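Local atomic coordinates of methyltransferase (Streptococcus mutans, PDB entry 3LDF), a protein that binds S-adenosyl-L-homocysteine and is probably an S-adenosylmethionine-dependent methyltransferase, possibly one that acts on RNA. Residues L243-R248 against L267-V272; G190-I195 against F220-A225; T215-F220 against A237-D242. All coordinates share one frame; numbering follows the deposited sequence.

Contact 1. Residues L243-R248 against L267-V272. With SAH (S-adenosyl-L-homocysteine), chain B.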
loop_
_atom_site.group_PDB
_atom_site.type_symbol
_atom_site.label_atom_id
_atom_site.label_comp_id
_atom_site.label_asym_id
_atom_site.label_seq_id
_atom_site.Cartn_x
_atom_site.Cartn_y
_atom_site.Cartn_z
ATOM N N LEU A 243 -13.435 -0.640 13.677
ATOM C CA LEU A 243 -14.884 -0.464 13.654
ATOM C C LEU A 243 -15.568 -1.781 13.247
ATOM O O LEU A 243 -16.680 -2.008 13.614
ATOM C CB LEU A 243 -15.243 0.644 12.670
ATOM C CG LEU A 243 -16.700 1.069 12.609
ATOM C CD1 LEU A 243 -17.188 1.707 13.941
ATOM C CD2 LEU A 243 -16.881 2.019 11.404
ATOM N N ALA A 244 -14.878 -2.641 12.493
ATOM C CA ALA A 244 -15.541 -3.766 11.822
ATOM C C ALA A 244 -15.535 -5.113 12.649
ATOM O O ALA A 244 -14.495 -5.532 13.197
ATOM C CB ALA A 244 -14.923 -3.954 10.395
ATOM N N LYS A 245 -16.701 -5.767 12.729
ATOM C CA LYS A 245 -16.872 -7.039 13.516
ATOM C C LYS A 245 -15.872 -8.150 13.152
ATOM O O LYS A 245 -15.496 -8.943 14.001
ATOM C CB LYS A 245 -18.329 -7.610 13.367
ATOM C CG LYS A 245 -19.316 -6.982 14.339
ATOM C CD LYS A 245 -20.763 -7.563 14.211
ATOM C CE LYS A 245 -21.663 -6.835 15.203
ATOM N NZ LYS A 245 -23.104 -7.316 15.343
ATOM N N ARG A 246 -15.561 -8.230 11.857
ATOM C CA ARG A 246 -14.678 -9.227 11.249
ATOM C C ARG A 246 -13.253 -9.167 11.874
ATOM O O ARG A 246 -12.492 -10.150 11.773
ATOM C CB ARG A 246 -14.621 -9.003 9.719
ATOM C CG ARG A 246 -13.698 -7.750 9.388
ATOM C CD ARG A 246 -13.506 -7.262 7.905
ATOM N NE ARG A 246 -12.812 -5.948 7.912
ATOM C CZ ARG A 246 -12.887 -4.993 6.955
ATOM N NH1 ARG A 246 -13.584 -5.177 5.837
ATOM N NH2 ARG A 246 -12.218 -3.847 7.091
ATOM N N SER A 247 -12.912 -8.040 12.531
ATOM C CA SER A 247 -11.559 -7.851 13.133
ATOM C C SER A 247 -11.253 -8.872 14.242
ATOM O O SER A 247 -10.102 -9.177 14.493
ATOM C CB SER A 247 -11.367 -6.446 13.753
ATOM O OG SER A 247 -12.389 -6.206 14.734
ATOM N N ARG A 248 -12.274 -9.362 14.907
ATOM C CA ARG A 248 -12.066 -10.347 15.957
ATOM C C ARG A 248 -11.423 -11.645 15.487
ATOM O O ARG A 248 -10.316 -11.943 15.928
ATOM C CB ARG A 248 -13.370 -10.627 16.700
ATOM C CG ARG A 248 -13.864 -9.404 17.441
ATOM C CD ARG A 248 -14.922 -9.840 18.451
ATOM N NE ARG A 248 -15.543 -8.762 19.210
ATOM C CZ ARG A 248 -16.770 -8.282 18.969
ATOM N NH1 ARG A 248 -17.487 -8.765 17.974
ATOM N NH2 ARG A 248 -17.271 -7.303 19.729
ATOM N N LEU A 267 -8.712 -7.287 21.971
ATOM C CA LEU A 267 -9.245 -6.911 20.647
ATOM C C LEU A 267 -10.510 -6.141 20.899
ATOM O O LEU A 267 -11.391 -6.593 21.652
ATOM C CB LEU A 267 -9.586 -8.173 19.850
ATOM C CG LEU A 267 -8.422 -9.114 19.509
ATOM C CD1 LEU A 267 -8.909 -10.317 18.585
ATOM C CD2 LEU A 267 -7.227 -8.351 18.836
ATOM N N VAL A 268 -10.631 -4.975 20.288
ATOM C CA VAL A 268 -11.783 -4.102 20.563
ATOM C C VAL A 268 -12.467 -3.722 19.223
ATOM O O VAL A 268 -11.784 -3.333 18.230
ATOM C CB VAL A 268 -11.324 -2.819 21.336
ATOM C CG1 VAL A 268 -12.455 -1.793 21.461
ATOM C CG2 VAL A 268 -10.633 -3.186 22.710
ATOM N N VAL A 269 -13.811 -3.807 19.221
ATOM C CA VAL A 269 -14.639 -3.462 18.046
ATOM C C VAL A 269 -15.427 -2.227 18.457
ATOM O O VAL A 269 -16.260 -2.295 19.385
ATOM C CB VAL A 269 -15.578 -4.633 17.582
ATOM C CG1 VAL A 269 -16.465 -4.202 16.389
ATOM C CG2 VAL A 269 -14.773 -5.830 17.220
ATOM N N MET A 270 -15.100 -1.100 17.791
ATOM C CA MET A 270 -15.449 0.284 18.204
ATOM C C MET A 270 -14.943 1.334 17.231
ATOM O O MET A 270 -13.843 1.208 16.669
ATOM C CB MET A 270 -14.854 0.636 19.571
ATOM C CG MET A 270 -15.613 1.778 20.264
ATOM S SD MET A 270 -15.144 2.210 21.980
ATOM C CE MET A 270 -15.419 0.640 22.748
ATOM N N ASP A 271 -15.755 2.386 17.042
ATOM C CA ASP A 271 -15.326 3.633 16.389
ATOM C C ASP A 271 -14.164 4.309 17.179
ATOM O O ASP A 271 -14.244 4.509 18.415
ATOM C CB ASP A 271 -16.512 4.588 16.200
ATOM C CG ASP A 271 -16.146 5.864 15.380
ATOM O OD1 ASP A 271 -15.052 6.442 15.594
ATOM O OD2 ASP A 271 -16.978 6.314 14.541
ATOM N N VAL A 272 -13.101 4.651 16.449
ATOM C CA VAL A 272 -11.875 5.185 17.028
ATOM C C VAL A 272 -12.151 6.461 17.793
ATOM O O VAL A 272 -11.648 6.575 18.894
ATOM C CB VAL A 272 -10.709 5.299 15.965
ATOM C CG1 VAL A 272 -9.693 6.413 16.306
ATOM C CG2 VAL A 272 -9.997 3.965 15.817
HETATM N N SAH B . -3.748 -0.192 9.821
HETATM C CA SAH B . -4.386 -1.390 9.184
HETATM C CB SAH B . -4.948 -1.036 7.768
HETATM C CG SAH B . -6.217 -0.112 7.828
HETATM S SD SAH B . -7.520 -0.623 6.696
HETATM C C SAH B . -3.359 -2.478 9.241
HETATM O O SAH B . -2.294 -2.289 9.899
HETATM O OXT SAH B . -3.558 -3.544 8.603
HETATM C "C5'" SAH B . -8.824 0.484 7.243
HETATM C "C4'" SAH B . -9.608 0.004 8.490
HETATM O "O4'" SAH B . -10.146 1.122 9.217
HETATM C "C3'" SAH B . -10.823 -0.902 8.188
HETATM O "O3'" SAH B . -10.616 -2.101 8.926
HETATM C "C2'" SAH B . -12.050 -0.225 8.793
HETATM O "O2'" SAH B . -12.819 -1.174 9.552
HETATM C "C1'" SAH B . -11.406 0.739 9.810
HETATM N N9 SAH B . -12.157 1.986 10.161
HETATM C C8 SAH B . -12.666 2.946 9.302
HETATM N N7 SAH B . -13.225 3.966 10.014
HETATM C C5 SAH B . -13.067 3.670 11.337
HETATM C C6 SAH B . -13.395 4.307 12.624
HETATM N N6 SAH B . -14.036 5.513 12.632
HETATM N N1 SAH B . -13.016 3.678 13.783
HETATM C C2 SAH B . -12.385 2.480 13.792
HETATM N N3 SAH B . -12.042 1.852 12.655
HETATM C C4 SAH B . -12.365 2.373 11.425
#
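Ala244 O is gripped twice by Ser247, whose hydroxyl also packs on Val269 across the contact. Ser247 N, at 3.0 Å from Ala244 O, closes the type I turn Ala244-Ser247, and Ser247 OG adds a second bond of 2.7 Å to the same oxygen. A chi1 of 56° sets OG between the backbone N and the carbonyl carbon, which folds it back onto its own turn; from there OG meets Val269 CG2 at 3.5 Å. A beta-branched residue suits this place because its two methyls do different work. Val269 CG1 packs against Leu243 O and the carbonyl carbon of Ala244, while CG2 sits over the centre of one guanidinium face of Arg248, 3.6 Å from Arg248 CZ. The two side chains meet at about a right angle, so the flat, weakly polar face of the arginine rests on a methyl. Farther along, Leu267 CD1 fills in beside Arg248 O.

No hydrogen bond joins the two segments; the ligand bridges them instead. On one side Arg246 NH2 donates to SAH O3' at 3.0 Å. On the other, Val272 N donates to SAH N1 at 2.8 Å, and SAH N6 makes a weak bond of 3.3 Å to Asp271 OD1, an atom that also weakly caps Phe273 N. Leu243 lays CB against the adenine and sends CD1 to Asp271 CB at 3.7 Å. The arrangement is that of a beta-alpha-beta unit in a Rossmann-like methyltransferase, with the adenosine pocket at the strand ends.

Contact 2. Residues G190-I195 against F220-A225. With SAH (S-adenosyl-L-homocysteine), chain B.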
loop_
_atom_site.group_PDB
_atom_site.type_symbol
_atom_site.label_atom_id
_atom_site.label_comp_id
_atom_site.label_asym_id
_atom_site.label_seq_id
_atom_site.Cartn_x
_atom_site.Cartn_y
_atom_site.Cartn_z
ATOM N N GLY A 190 -13.234 -9.338 -1.503
ATOM C CA GLY A 190 -13.143 -7.849 -1.600
ATOM C C GLY A 190 -11.780 -7.344 -2.080
ATOM O O GLY A 190 -11.043 -8.069 -2.767
ATOM N N LEU A 191 -11.410 -6.130 -1.671
ATOM C CA LEU A 191 -10.239 -5.451 -2.241
ATOM C C LEU A 191 -8.952 -5.666 -1.428
ATOM O O LEU A 191 -7.856 -5.334 -1.910
ATOM C CB LEU A 191 -10.514 -3.928 -2.437
ATOM C CG LEU A 191 -11.450 -3.476 -3.614
ATOM C CD1 LEU A 191 -11.524 -1.946 -3.690
ATOM C CD2 LEU A 191 -10.977 -3.989 -4.966
ATOM N N MET A 192 -9.089 -6.211 -0.214
ATOM C CA MET A 192 -7.996 -6.363 0.752
ATOM C C MET A 192 -7.772 -7.852 1.055
ATOM O O MET A 192 -8.675 -8.667 0.784
ATOM C CB MET A 192 -8.366 -5.690 2.080
ATOM C CG MET A 192 -8.337 -4.115 2.042
ATOM S SD MET A 192 -8.558 -3.291 3.655
ATOM C CE MET A 192 -10.321 -3.672 3.921
ATOM N N THR A 193 -6.611 -8.179 1.684
ATOM C CA THR A 193 -6.142 -9.583 1.790
ATOM C C THR A 193 -5.770 -10.039 3.235
ATOM O O THR A 193 -5.273 -11.169 3.423
ATOM C CB THR A 193 -4.826 -9.752 0.993
ATOM O OG1 THR A 193 -3.848 -8.856 1.571
ATOM C CG2 THR A 193 -4.999 -9.453 -0.546
ATOM N N GLY A 194 -6.008 -9.185 4.219
ATOM C CA GLY A 194 -5.621 -9.455 5.581
ATOM C C GLY A 194 -4.345 -8.754 6.053
ATOM O O GLY A 194 -4.026 -8.717 7.269
ATOM N N ILE A 195 -3.634 -8.175 5.099
ATOM C CA ILE A 195 -2.365 -7.532 5.377
ATOM C C ILE A 195 -2.056 -6.546 4.206
ATOM O O ILE A 195 -2.354 -6.847 3.052
ATOM C CB ILE A 195 -1.218 -8.607 5.537
ATOM C CG1 ILE A 195 0.059 -7.955 6.098
ATOM C CG2 ILE A 195 -0.844 -9.259 4.210
ATOM C CD1 ILE A 195 0.976 -8.964 6.761
ATOM N N PHE A 220 -7.448 1.777 14.098
ATOM C CA PHE A 220 -7.861 1.278 12.752
ATOM C C PHE A 220 -7.092 0.016 12.450
ATOM O O PHE A 220 -6.455 -0.060 11.400
ATOM C CB PHE A 220 -7.625 2.331 11.627
ATOM C CG PHE A 220 -8.142 3.739 11.982
ATOM C CD1 PHE A 220 -9.422 4.166 11.507
ATOM C CD2 PHE A 220 -7.389 4.616 12.758
ATOM C CE1 PHE A 220 -9.907 5.467 11.767
ATOM C CE2 PHE A 220 -7.863 5.942 13.030
ATOM C CZ PHE A 220 -9.140 6.345 12.552
ATOM N N SER A 221 -7.166 -0.973 13.390
ATOM C CA SER A 221 -6.230 -2.096 13.392
ATOM C C SER A 221 -6.387 -3.070 12.210
ATOM O O SER A 221 -5.395 -3.715 11.811
ATOM C CB SER A 221 -6.285 -2.836 14.716
ATOM O OG SER A 221 -7.615 -3.181 15.018
ATOM N N TYR A 222 -7.618 -3.153 11.636
ATOM C CA TYR A 222 -7.960 -4.083 10.545
ATOM C C TYR A 222 -7.896 -5.553 11.043
ATOM O O TYR A 222 -8.887 -6.070 11.611
ATOM C CB TYR A 222 -7.093 -3.807 9.277
ATOM C CG TYR A 222 -7.421 -4.703 8.100
ATOM C CD1 TYR A 222 -8.758 -5.068 7.829
ATOM C CD2 TYR A 222 -6.395 -5.229 7.284
ATOM C CE1 TYR A 222 -9.099 -5.946 6.760
ATOM C CE2 TYR A 222 -6.730 -6.095 6.176
ATOM C CZ TYR A 222 -8.071 -6.454 5.964
ATOM O OH TYR A 222 -8.386 -7.292 4.944
ATOM N N THR A 223 -6.736 -6.206 10.902
ATOM C CA THR A 223 -6.594 -7.583 11.415
ATOM C C THR A 223 -5.444 -7.620 12.452
ATOM O O THR A 223 -4.867 -8.684 12.739
ATOM C CB THR A 223 -6.323 -8.605 10.279
ATOM O OG1 THR A 223 -5.024 -8.348 9.739
ATOM C CG2 THR A 223 -7.318 -8.460 9.104
ATOM N N ALA A 224 -5.123 -6.454 12.999
ATOM C CA ALA A 224 -4.129 -6.352 14.106
ATOM C C ALA A 224 -2.720 -6.833 13.726
ATOM O O ALA A 224 -1.960 -7.309 14.563
ATOM C CB ALA A 224 -4.666 -7.045 15.443
ATOM N N ALA A 225 -2.354 -6.739 12.463
ATOM C CA ALA A 225 -1.004 -7.188 12.073
ATOM C C ALA A 225 0.118 -6.406 12.836
ATOM O O ALA A 225 1.176 -7.008 13.176
ATOM C CB ALA A 225 -0.808 -7.028 10.583
HETATM N N SAH B . -3.748 -0.192 9.821
HETATM C CA SAH B . -4.386 -1.390 9.184
HETATM C CB SAH B . -4.948 -1.036 7.768
HETATM C CG SAH B . -6.217 -0.112 7.828
HETATM S SD SAH B . -7.520 -0.623 6.696
HETATM C C SAH B . -3.359 -2.478 9.241
HETATM O O SAH B . -2.294 -2.289 9.899
HETATM O OXT SAH B . -3.558 -3.544 8.603
HETATM C "C5'" SAH B . -8.824 0.484 7.243
HETATM C "C4'" SAH B . -9.608 0.004 8.490
HETATM O "O4'" SAH B . -10.146 1.122 9.217
HETATM C "C3'" SAH B . -10.823 -0.902 8.188
HETATM O "O3'" SAH B . -10.616 -2.101 8.926
HETATM C "C2'" SAH B . -12.050 -0.225 8.793
HETATM O "O2'" SAH B . -12.819 -1.174 9.552
HETATM C "C1'" SAH B . -11.406 0.739 9.810
HETATM N N9 SAH B . -12.157 1.986 10.161
HETATM C C8 SAH B . -12.666 2.946 9.302
HETATM N N7 SAH B . -13.225 3.966 10.014
HETATM C C5 SAH B . -13.067 3.670 11.337
HETATM C C6 SAH B . -13.395 4.307 12.624
HETATM N N6 SAH B . -14.036 5.513 12.632
HETATM N N1 SAH B . -13.016 3.678 13.783
HETATM C C2 SAH B . -12.385 2.480 13.792
HETATM N N3 SAH B . -12.042 1.852 12.655
HETATM C C4 SAH B . -12.365 2.373 11.425
#
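Tyr222 reaches across to Gly194 and Met192 with its ring held between two side chains. Its CG stands opposite the backbone N (chi1 -178°), which carries the ring toward the backbone of Gly194. Met192 SD approaches one face, 4.2 Å from the centroid of the Tyr222 ring and shifted toward its rim, in a Met-aromatic contact. Thr223 CG2, from the ring's own segment, lies over the centre of the opposite face.

The tight part is at Gly194. Thr223 OG1 donates to Gly194 O at 2.7 Å, and Gly194 N gives a weak bond of 3.1 Å, bent to 132°, to Tyr222 OH. One residue thus uses both backbone polar atoms on neighbouring side chains. Glycine suits the place because, at a phi of 101°, a beta carbon would be jammed against the carbonyl O of Thr193. Tyr222 CE2 packs 3.6 Å from Gly194 CA.

Residues 220-224 form the loop between strand 215-219 and helix 225-232, with Ala224 at the N-cap, the place where Rossmann-like methyltransferases usually receive the amino acid end of the cofactor. Here SAH N donates to Phe220 O at 3.1 Å, and SAH OXT lies at the edge of the Tyr222 ring, near its plane. Inside the loop, Ala224 N bonds back to Ser221 O.

The looser side is that of Met192, which is only partly buried and touches Tyr222 without a hydrogen bond. Its flexible, unbranched chain, bent at chi3, sets Met192 CE 3.8 Å from Tyr222 CE1, with Arg246 alongside. Thr193 turns its hydroxyl away to Tyr115 OH, and Leu191, next to Met192 in the chain, is exposed on the solvent side.

Contact 3. Residues T215-F220 against A237-D242. With SAH (S-adenosyl-L-homocysteine), chain B.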
loop_
_atom_site.group_PDB
_atom_site.type_symbol
_atom_site.label_atom_id
_atom_site.label_comp_id
_atom_site.label_asym_id
_atom_site.label_seq_id
_atom_site.Cartn_x
_atom_site.Cartn_y
_atom_site.Cartn_z
ATOM N N THR A 215 3.376 -0.902 26.628
ATOM C CA THR A 215 1.957 -1.026 26.231
ATOM C C THR A 215 1.668 -0.302 24.879
ATOM O O THR A 215 2.175 0.817 24.628
ATOM C CB THR A 215 1.062 -0.486 27.325
ATOM O OG1 THR A 215 1.455 0.859 27.622
ATOM C CG2 THR A 215 1.277 -1.319 28.611
ATOM N N VAL A 216 0.926 -0.972 23.991
ATOM C CA VAL A 216 0.695 -0.489 22.620
ATOM C C VAL A 216 -0.806 -0.350 22.358
ATOM O O VAL A 216 -1.559 -1.278 22.621
ATOM C CB VAL A 216 1.320 -1.423 21.596
ATOM C CG1 VAL A 216 1.179 -0.833 20.094
ATOM C CG2 VAL A 216 2.833 -1.641 21.945
ATOM N N LEU A 217 -1.251 0.851 21.950
ATOM C CA LEU A 217 -2.600 1.030 21.370
ATOM C C LEU A 217 -2.480 1.086 19.809
ATOM O O LEU A 217 -1.674 1.876 19.275
ATOM C CB LEU A 217 -3.238 2.320 21.945
ATOM C CG LEU A 217 -4.668 2.658 21.462
ATOM C CD1 LEU A 217 -5.715 1.592 21.881
ATOM C CD2 LEU A 217 -5.127 4.113 21.912
ATOM N N ASN A 218 -3.245 0.238 19.111
ATOM C CA ASN A 218 -3.237 0.112 17.621
ATOM C C ASN A 218 -4.596 0.511 17.089
ATOM O O ASN A 218 -5.543 -0.240 17.243
ATOM C CB ASN A 218 -2.947 -1.328 17.212
ATOM C CG ASN A 218 -2.742 -1.511 15.689
ATOM O OD1 ASN A 218 -2.685 -0.524 14.890
ATOM N ND2 ASN A 218 -2.646 -2.801 15.269
ATOM N N LEU A 219 -4.674 1.665 16.431
ATOM C CA LEU A 219 -5.956 2.285 15.981
ATOM C C LEU A 219 -6.191 2.033 14.475
ATOM O O LEU A 219 -5.230 2.132 13.684
ATOM C CB LEU A 219 -5.906 3.798 16.231
ATOM C CG LEU A 219 -5.752 4.221 17.715
ATOM C CD1 LEU A 219 -5.688 5.740 17.908
ATOM C CD2 LEU A 219 -6.994 3.712 18.525
ATOM N N PHE A 220 -7.448 1.777 14.098
ATOM C CA PHE A 220 -7.861 1.278 12.752
ATOM C C PHE A 220 -7.092 0.016 12.450
ATOM O O PHE A 220 -6.455 -0.060 11.400
ATOM C CB PHE A 220 -7.625 2.331 11.627
ATOM C CG PHE A 220 -8.142 3.739 11.982
ATOM C CD1 PHE A 220 -9.422 4.166 11.507
ATOM C CD2 PHE A 220 -7.389 4.616 12.758
ATOM C CE1 PHE A 220 -9.907 5.467 11.767
ATOM C CE2 PHE A 220 -7.863 5.942 13.030
ATOM C CZ PHE A 220 -9.140 6.345 12.552
ATOM N N ALA A 237 1.796 -5.463 26.475
ATOM C CA ALA A 237 0.400 -5.691 26.198
ATOM C C ALA A 237 0.033 -4.926 24.936
ATOM O O ALA A 237 0.724 -3.918 24.592
ATOM C CB ALA A 237 -0.454 -5.212 27.478
ATOM N N THR A 238 -1.012 -5.372 24.217
ATOM C CA THR A 238 -1.524 -4.616 23.058
ATOM C C THR A 238 -3.065 -4.462 23.091
ATOM O O THR A 238 -3.784 -5.312 23.582
ATOM C CB THR A 238 -1.116 -5.238 21.697
ATOM O OG1 THR A 238 -1.723 -6.534 21.569
ATOM C CG2 THR A 238 0.457 -5.414 21.578
ATOM N N THR A 239 -3.554 -3.362 22.532
ATOM C CA THR A 239 -5.023 -3.121 22.353
ATOM C C THR A 239 -5.254 -2.686 20.924
ATOM O O THR A 239 -4.634 -1.712 20.499
ATOM C CB THR A 239 -5.568 -2.028 23.290
ATOM O OG1 THR A 239 -5.435 -2.513 24.594
ATOM C CG2 THR A 239 -7.100 -1.749 23.065
ATOM N N SER A 240 -6.155 -3.395 20.221
ATOM C CA SER A 240 -6.350 -3.257 18.787
ATOM C C SER A 240 -7.795 -2.850 18.564
ATOM O O SER A 240 -8.695 -3.637 18.856
ATOM C CB SER A 240 -6.072 -4.590 18.035
ATOM O OG SER A 240 -4.763 -5.127 18.318
ATOM N N VAL A 241 -8.009 -1.642 18.026
ATOM C CA VAL A 241 -9.358 -1.061 17.874
ATOM C C VAL A 241 -9.772 -0.892 16.400
ATOM O O VAL A 241 -9.117 -0.160 15.641
ATOM C CB VAL A 241 -9.412 0.362 18.505
ATOM C CG1 VAL A 241 -10.841 0.902 18.484
ATOM C CG2 VAL A 241 -8.891 0.306 19.927
ATOM N N ASP A 242 -10.878 -1.536 16.005
ATOM C CA ASP A 242 -11.378 -1.404 14.623
ATOM C C ASP A 242 -12.879 -1.382 14.624
ATOM O O ASP A 242 -13.546 -1.993 15.467
ATOM C CB ASP A 242 -10.855 -2.567 13.752
ATOM C CG ASP A 242 -11.062 -2.335 12.288
ATOM O OD1 ASP A 242 -10.141 -1.815 11.610
ATOM O OD2 ASP A 242 -12.179 -2.630 11.812
HETATM N N SAH B . -3.748 -0.192 9.821
HETATM C CA SAH B . -4.386 -1.390 9.184
HETATM C CB SAH B . -4.948 -1.036 7.768
HETATM C CG SAH B . -6.217 -0.112 7.828
HETATM S SD SAH B . -7.520 -0.623 6.696
HETATM C C SAH B . -3.359 -2.478 9.241
HETATM O O SAH B . -2.294 -2.289 9.899
HETATM O OXT SAH B . -3.558 -3.544 8.603
HETATM C "C5'" SAH B . -8.824 0.484 7.243
HETATM C "C4'" SAH B . -9.608 0.004 8.490
HETATM O "O4'" SAH B . -10.146 1.122 9.217
HETATM C "C3'" SAH B . -10.823 -0.902 8.188
HETATM O "O3'" SAH B . -10.616 -2.101 8.926
HETATM C "C2'" SAH B . -12.050 -0.225 8.793
HETATM O "O2'" SAH B . -12.819 -1.174 9.552
HETATM C "C1'" SAH B . -11.406 0.739 9.810
HETATM N N9 SAH B . -12.157 1.986 10.161
HETATM C C8 SAH B . -12.666 2.946 9.302
HETATM N N7 SAH B . -13.225 3.966 10.014
HETATM C C5 SAH B . -13.067 3.670 11.337
HETATM C C6 SAH B . -13.395 4.307 12.624
HETATM N N6 SAH B . -14.036 5.513 12.632
HETATM N N1 SAH B . -13.016 3.678 13.783
HETATM C C2 SAH B . -12.385 2.480 13.792
HETATM N N3 SAH B . -12.042 1.852 12.655
HETATM C C4 SAH B . -12.365 2.373 11.425
#
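From Thr215 beside Ala237 to Leu219 beside Val241, two parallel strands run residue against residue, their axes 4.8 Å apart and 12° from parallel. Four backbone bonds join them: Val216 N to Ala237 O, Thr239 N to Val216 O, Asn218 N to Thr239 O and Val241 N to Asn218 O. Val216 and Asn218 thus use both N and O toward the second strand, while Leu217 bonds to strand 286-291 on the other side. Helix 225-232 connects the pair, a beta-alpha-beta crossover of the Rossmann-like sheet.

On the face bearing Leu217, Leu219, Thr239 and Val241 the contact is mostly apolar. Leu217, with CG opposite its backbone N (chi1 -179°), leans CD1 across the neighbouring strand, 3.8 Å from Thr239 CG2 and 3.9 Å from Val241 CG2. Leu219 runs alongside Val241, its CD2 4.1 Å from Val241 CB. Branched side chains fill this face well, and Tyr275 and Phe276 of helix 272-281 pack against it. The face of Asn218 and Ser240 is more polar: Asn218 ND2 and Ser240 OG both bond to Ser227 OG of helix 225-232, which satisfies these two buried atoms.

At the strand ends the ligand takes over. Phe220 CD1 comes within 3.4 Å of SAH C4. SAH O3' donates to Asp242 OD1 at 2.7 Å and SAH O2' to Asp242 OD2 at 2.8 Å, an acidic grip on the ribose characteristic of class I methyltransferases at the end of the second strand. The same two oxygens also accept from Tyr222 N and Ala244 N respectively. These four donors probably hold the carboxylate's rotation, setting both oxygens to receive the two ribose hydroxyls.

How the contacts relate
All three contacts meet at one ligand in the methyltransferase domain. Contacts 2 and 3 are buried, whereas contact 1 is only partly so and lies at the outer strand of the sheet, with exposed leucine and arginine side chains. Contact 3 is regular strand pairing; contact 1 continues from it, since strand 237-242 bonds to strand 265-269 (Val268 N to Ser240 O, Met270 N to Asp242 O). Contact 2 shares Phe220 with contact 3 but joins two loops. Between contacts 1 and 2, Arg246 packs on Met192 and Tyr222. The chemistry changes from backbone pairing in contact 3, through side-chain-to-backbone bonds in contact 2, to packing without direct hydrogen bonds in contact 1.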